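Local coordinates for protein gamma-glutamyltransferase 1 Threonine peptidase. MEROPS family T03 (Pseudomonas nitroreducens, PDB 7D9E) that catalyses transfer of the gamma-glutamyl group from glutathione and related donors to amino acids or peptides, or its hydrolysis to glutamate, at residues B[97-102]-B[123-128]; B[137-142]-B[182-187]. All coordinates share one frame; numbering follows the deposited sequence.

Contact 1 of 2, residues B[97-102]-B[123-128]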
# COMPACT_ATOMS: atom_id res chain seq x y z
N ILE B 97 -1.93 -6.71 -2.86
CA ILE B 97 -1.58 -5.50 -3.60
C ILE B 97 -0.81 -5.83 -4.86
O ILE B 97 -1.12 -5.33 -5.94
CB ILE B 97 -0.80 -4.53 -2.70
CG1 ILE B 97 -1.72 -3.87 -1.68
CG2 ILE B 97 -0.07 -3.48 -3.59
CD1 ILE B 97 -1.01 -3.07 -0.63
N PHE B 98 0.28 -6.61 -4.73
CA PHE B 98 1.12 -6.83 -5.89
C PHE B 98 0.49 -7.84 -6.85
O PHE B 98 0.74 -7.76 -8.06
CB PHE B 98 2.56 -7.16 -5.50
CG PHE B 98 2.71 -8.26 -4.50
CD1 PHE B 98 2.63 -9.57 -4.90
CD2 PHE B 98 2.99 -7.96 -3.17
CE1 PHE B 98 2.79 -10.60 -3.98
CE2 PHE B 98 3.18 -8.98 -2.24
CZ PHE B 98 3.08 -10.30 -2.66
N THR B 99 -0.34 -8.77 -6.36
CA THR B 99 -1.05 -9.61 -7.32
C THR B 99 -2.10 -8.81 -8.07
O THR B 99 -2.35 -9.10 -9.26
CB THR B 99 -1.66 -10.86 -6.67
OG1 THR B 99 -2.65 -10.48 -5.72
CG2 THR B 99 -0.58 -11.75 -6.04
N SER B 100 -2.73 -7.81 -7.43
CA SER B 100 -3.67 -6.98 -8.17
C SER B 100 -2.97 -6.10 -9.20
O SER B 100 -3.45 -5.96 -10.33
CB SER B 100 -4.50 -6.11 -7.25
OG SER B 100 -5.63 -6.81 -6.72
N ILE B 101 -1.82 -5.51 -8.84
CA ILE B 101 -1.06 -4.75 -9.82
C ILE B 101 -0.65 -5.63 -11.00
O ILE B 101 -0.77 -5.21 -12.17
CB ILE B 101 0.14 -4.08 -9.15
CG1 ILE B 101 -0.37 -2.98 -8.24
CG2 ILE B 101 1.12 -3.53 -10.20
CD1 ILE B 101 0.64 -2.37 -7.33
N PHE B 102 -0.17 -6.85 -10.73
CA PHE B 102 0.20 -7.79 -11.78
C PHE B 102 -0.96 -8.04 -12.72
O PHE B 102 -0.78 -8.05 -13.94
CB PHE B 102 0.65 -9.09 -11.10
CG PHE B 102 1.03 -10.21 -12.03
CD1 PHE B 102 1.91 -10.03 -13.09
CD2 PHE B 102 0.57 -11.49 -11.76
CE1 PHE B 102 2.30 -11.11 -13.87
CE2 PHE B 102 0.95 -12.56 -12.56
CZ PHE B 102 1.81 -12.36 -13.59
N ARG B 123 -10.63 -9.44 -10.34
CA ARG B 123 -9.32 -9.85 -9.85
C ARG B 123 -9.52 -10.91 -8.78
O ARG B 123 -10.50 -10.88 -8.03
CB ARG B 123 -8.51 -8.68 -9.27
CG ARG B 123 -8.13 -7.67 -10.34
CD ARG B 123 -7.16 -6.65 -9.85
NE ARG B 123 -7.67 -5.78 -8.80
CZ ARG B 123 -8.25 -4.60 -9.00
NH1 ARG B 123 -8.47 -4.16 -10.24
NH2 ARG B 123 -8.66 -3.88 -7.98
N VAL B 124 -8.57 -11.85 -8.71
CA VAL B 124 -8.60 -12.90 -7.70
C VAL B 124 -7.19 -13.03 -7.13
O VAL B 124 -6.24 -12.44 -7.64
CB VAL B 124 -9.10 -14.26 -8.24
CG1 VAL B 124 -10.54 -14.11 -8.75
CG2 VAL B 124 -8.17 -14.79 -9.30
N HIS B 125 -7.05 -13.84 -6.08
CA HIS B 125 -5.78 -13.89 -5.37
C HIS B 125 -5.53 -15.27 -4.77
O HIS B 125 -6.43 -15.87 -4.18
CB HIS B 125 -5.81 -12.85 -4.26
CG HIS B 125 -4.59 -12.83 -3.39
ND1 HIS B 125 -3.38 -12.34 -3.83
CD2 HIS B 125 -4.40 -13.27 -2.13
CE1 HIS B 125 -2.49 -12.45 -2.84
NE2 HIS B 125 -3.08 -13.02 -1.81
N HIS B 126 -4.29 -15.74 -4.90
CA HIS B 126 -3.82 -16.93 -4.23
C HIS B 126 -2.46 -16.61 -3.62
O HIS B 126 -1.70 -15.81 -4.16
CB HIS B 126 -3.68 -18.09 -5.23
CG HIS B 126 -3.12 -19.34 -4.62
ND1 HIS B 126 -3.78 -20.04 -3.63
CD2 HIS B 126 -1.97 -20.00 -4.85
CE1 HIS B 126 -3.05 -21.08 -3.27
NE2 HIS B 126 -1.94 -21.08 -4.00
N GLN B 127 -2.15 -17.24 -2.46
CA GLN B 127 -0.91 -16.90 -1.76
C GLN B 127 -0.30 -18.09 -1.03
O GLN B 127 0.34 -17.91 0.01
CB GLN B 127 -1.15 -15.71 -0.82
CG GLN B 127 -2.27 -15.94 0.18
CD GLN B 127 -2.39 -14.81 1.18
OE1 GLN B 127 -2.30 -13.63 0.81
NE2 GLN B 127 -2.60 -15.15 2.44
N LEU B 128 -0.43 -19.29 -1.61
CA LEU B 128 0.21 -20.51 -1.13
C LEU B 128 -0.45 -21.03 0.15
O LEU B 128 -0.86 -22.20 0.21
CB LEU B 128 1.72 -20.36 -0.95
CG LEU B 128 2.46 -21.64 -0.56
CD1 LEU B 128 2.29 -22.70 -1.64
CD2 LEU B 128 3.94 -21.36 -0.34
O HOH W 1 -5.17 -9.51 -6.37
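Thr99 OG1 lies 2.8 Å from His125 ND1, a hydrogen bond at the edge of the imidazole in which either partner could be the donor. At the far end of the same ring, NE2 gives a nearly straight bond (165°) to OE1 of Gln127, 2.8 Å away and almost in the ring plane; with a partner on each nitrogen, the ring's rotation is fixed. CG of His125 is anti to the backbone N (chi1 177°), which brings the ring up to the helix. At the next helix residue, Arg123 NE approaches Ser100 OG at 3.1 Å, a weak, bent bond; the main grips on this guanidinium come from the carbonyl of Met164 and the carboxylate of Asp182. A water joins the two pairs, 2.8 Å from both Thr99 OG1 and Ser100 OG, and donates weakly to Val124 O. The methyl CG2 of Thr99 rests near the ring edge, 3.6 Å from His125 ND1. The ring of Phe98 meets Phe311 of the partner chain. The contact seats the start of helix 97-109 on the short strand 125-126, next to the ligand pocket, where Ile97 touches the bound DON, in this Ntn-hydrolase fold.

Contact 2 of 2, residues B[137-142]-B[182-187]; sequences DAYAPL and DPRGRG
Tyr139 and Arg184 bring two irregular loops together, their CA atoms 6.6 Å apart, with Arg184 inside a type I beta turn from Asp182 to Gly185. The arginine chain runs extended from CG to NE and crosses the tyrosine at about a right angle. Its CG packs over one face of the phenol ring in a CH-pi contact, 3.9 Å from the centroid of Tyr139, while Tyr139 CE2 lies over the centre of the guanidinium; the two planes are 45° apart. At the hydroxyl end of the ring, Pro183 CG abuts Tyr139 OH, whose polar partner is the carbonyl of Ala120. Around the guanidinium rim, Arg184 NE donates to the syn lone pair of Asp137 OD2 at 3.0 Å, and NH1 to that of Asp182 OD1 at 2.8 Å. These form a salt-bridge network, and a water that accepts from Arg184 NH2 and lies 2.7 Å from Asp137 OD1 probably adds a further link. Asp182 OD1 also accepts from the backbone N of Arg184 in an Asx turn, and Asp137 OD1 from Ala140 N, 3.0 Å away, in an Asx motif. Asp137 OD2 is also held by the backbone N of Met164. A leucine in place of Arg184 would probably leave Asp137 without its cationic mate across the loops and cost Asp182 one of its two arginines. The joint ties the loop between strand 133-136 and helix 144-153 to the one between strands 176-181 and 188-192, with the end of helix 115-120 alongside: Arg184 NH1 and NH2 also reach the carbonyls of Val119 and Ala121.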
# COMPACT_ATOMS: atom_id res chain seq x y z
N ASP B 137 -13.71 -11.18 -4.45
CA ASP B 137 -14.49 -10.16 -3.76
C ASP B 137 -15.95 -10.18 -4.21
O ASP B 137 -16.34 -10.87 -5.16
CB ASP B 137 -13.85 -8.75 -3.86
CG ASP B 137 -13.79 -8.19 -5.26
OD1 ASP B 137 -14.37 -8.76 -6.21
OD2 ASP B 137 -13.16 -7.11 -5.43
N ALA B 138 -16.78 -9.43 -3.49
CA ALA B 138 -18.20 -9.40 -3.81
C ALA B 138 -18.48 -8.49 -5.00
O ALA B 138 -19.57 -8.58 -5.59
CB ALA B 138 -19.00 -8.97 -2.58
N TYR B 139 -17.54 -7.61 -5.34
CA TYR B 139 -17.66 -6.80 -6.55
C TYR B 139 -17.71 -7.66 -7.81
O TYR B 139 -18.52 -7.41 -8.71
CB TYR B 139 -16.50 -5.80 -6.59
CG TYR B 139 -16.28 -5.21 -7.97
CD1 TYR B 139 -17.02 -4.12 -8.41
CD2 TYR B 139 -15.30 -5.73 -8.80
CE1 TYR B 139 -16.81 -3.61 -9.67
CE2 TYR B 139 -15.10 -5.23 -10.06
CZ TYR B 139 -15.85 -4.15 -10.48
OH TYR B 139 -15.65 -3.63 -11.74
N ALA B 140 -16.85 -8.69 -7.89
CA ALA B 140 -16.78 -9.57 -9.06
C ALA B 140 -16.51 -10.98 -8.58
O ALA B 140 -15.40 -11.51 -8.75
CB ALA B 140 -15.71 -9.09 -10.03
N PRO B 141 -17.50 -11.63 -7.98
CA PRO B 141 -17.24 -12.94 -7.39
C PRO B 141 -16.98 -14.00 -8.45
O PRO B 141 -17.42 -13.88 -9.59
CB PRO B 141 -18.53 -13.24 -6.62
CG PRO B 141 -19.57 -12.42 -7.30
CD PRO B 141 -18.87 -11.16 -7.74
N LEU B 142 -16.24 -15.02 -8.05
CA LEU B 142 -16.09 -16.20 -8.89
C LEU B 142 -17.39 -16.98 -8.91
O LEU B 142 -17.93 -17.34 -7.86
CB LEU B 142 -14.96 -17.08 -8.36
CG LEU B 142 -13.56 -16.60 -8.76
CD1 LEU B 142 -12.48 -17.36 -7.98
CD2 LEU B 142 -13.34 -16.73 -10.25
N ASP B 182 -10.84 2.83 -9.62
CA ASP B 182 -11.47 1.52 -9.49
C ASP B 182 -12.93 1.64 -9.12
O ASP B 182 -13.27 2.34 -8.15
CB ASP B 182 -10.72 0.79 -8.38
CG ASP B 182 -10.80 -0.72 -8.49
OD1 ASP B 182 -11.92 -1.25 -8.70
OD2 ASP B 182 -9.75 -1.38 -8.33
N PRO B 183 -13.84 0.99 -9.84
CA PRO B 183 -15.24 0.97 -9.43
C PRO B 183 -15.47 0.27 -8.10
O PRO B 183 -16.60 0.36 -7.58
CB PRO B 183 -15.96 0.26 -10.58
CG PRO B 183 -14.90 -0.40 -11.37
CD PRO B 183 -13.57 0.17 -11.04
N ARG B 184 -14.46 -0.40 -7.54
CA ARG B 184 -14.60 -0.97 -6.21
C ARG B 184 -14.65 0.09 -5.12
O ARG B 184 -15.10 -0.19 -4.01
CB ARG B 184 -13.40 -1.88 -5.93
CG ARG B 184 -13.48 -3.23 -6.67
CD ARG B 184 -12.16 -3.94 -6.62
NE ARG B 184 -12.11 -5.12 -7.45
CZ ARG B 184 -11.90 -5.12 -8.77
NH1 ARG B 184 -11.74 -3.99 -9.45
NH2 ARG B 184 -11.81 -6.26 -9.46
N GLY B 185 -14.18 1.29 -5.42
CA GLY B 185 -14.12 2.35 -4.42
C GLY B 185 -14.78 3.62 -4.88
O GLY B 185 -15.57 3.62 -5.82
N ARG B 186 -14.43 4.73 -4.24
CA ARG B 186 -15.08 6.02 -4.44
C ARG B 186 -14.11 7.04 -5.04
O ARG B 186 -14.31 8.25 -4.92
CB ARG B 186 -15.69 6.51 -3.13
CG ARG B 186 -14.68 6.88 -2.05
CD ARG B 186 -15.44 7.31 -0.81
NE ARG B 186 -14.62 7.67 0.35
CZ ARG B 186 -14.11 6.81 1.24
NH1 ARG B 186 -14.26 5.51 1.10
NH2 ARG B 186 -13.42 7.30 2.25
N GLY B 187 -13.11 6.54 -5.73
CA GLY B 187 -12.09 7.39 -6.30
C GLY B 187 -12.60 8.25 -7.45
O GLY B 187 -13.61 7.97 -8.09
O HOH W 2 -12.42 -8.68 -8.08

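Overall arrangement
Contact 1 closes before contact 2 opens along the chain, and their centres lie 14 Å apart. They meet through side chains: Arg123 NH2 of contact 1 forms a 2.8 Å salt bridge with Asp182 OD2 of contact 2, and Val124 packs on Leu142. Arg123 and Arg184 bring their NH1 atoms close, two like charges whose proximity is probably eased by Asp182, which pairs with both. Strands 125-126 and 133-136 are neighbours in the mixed sheet, so segment 123-128 includes an edge strand and 137-142 is the loop after the next strand. Contact 1 joins this region to helix 97-109, beside the ligand pocket, and contact 2 to the loop leaving strand 176-181 of the four-stranded sheet.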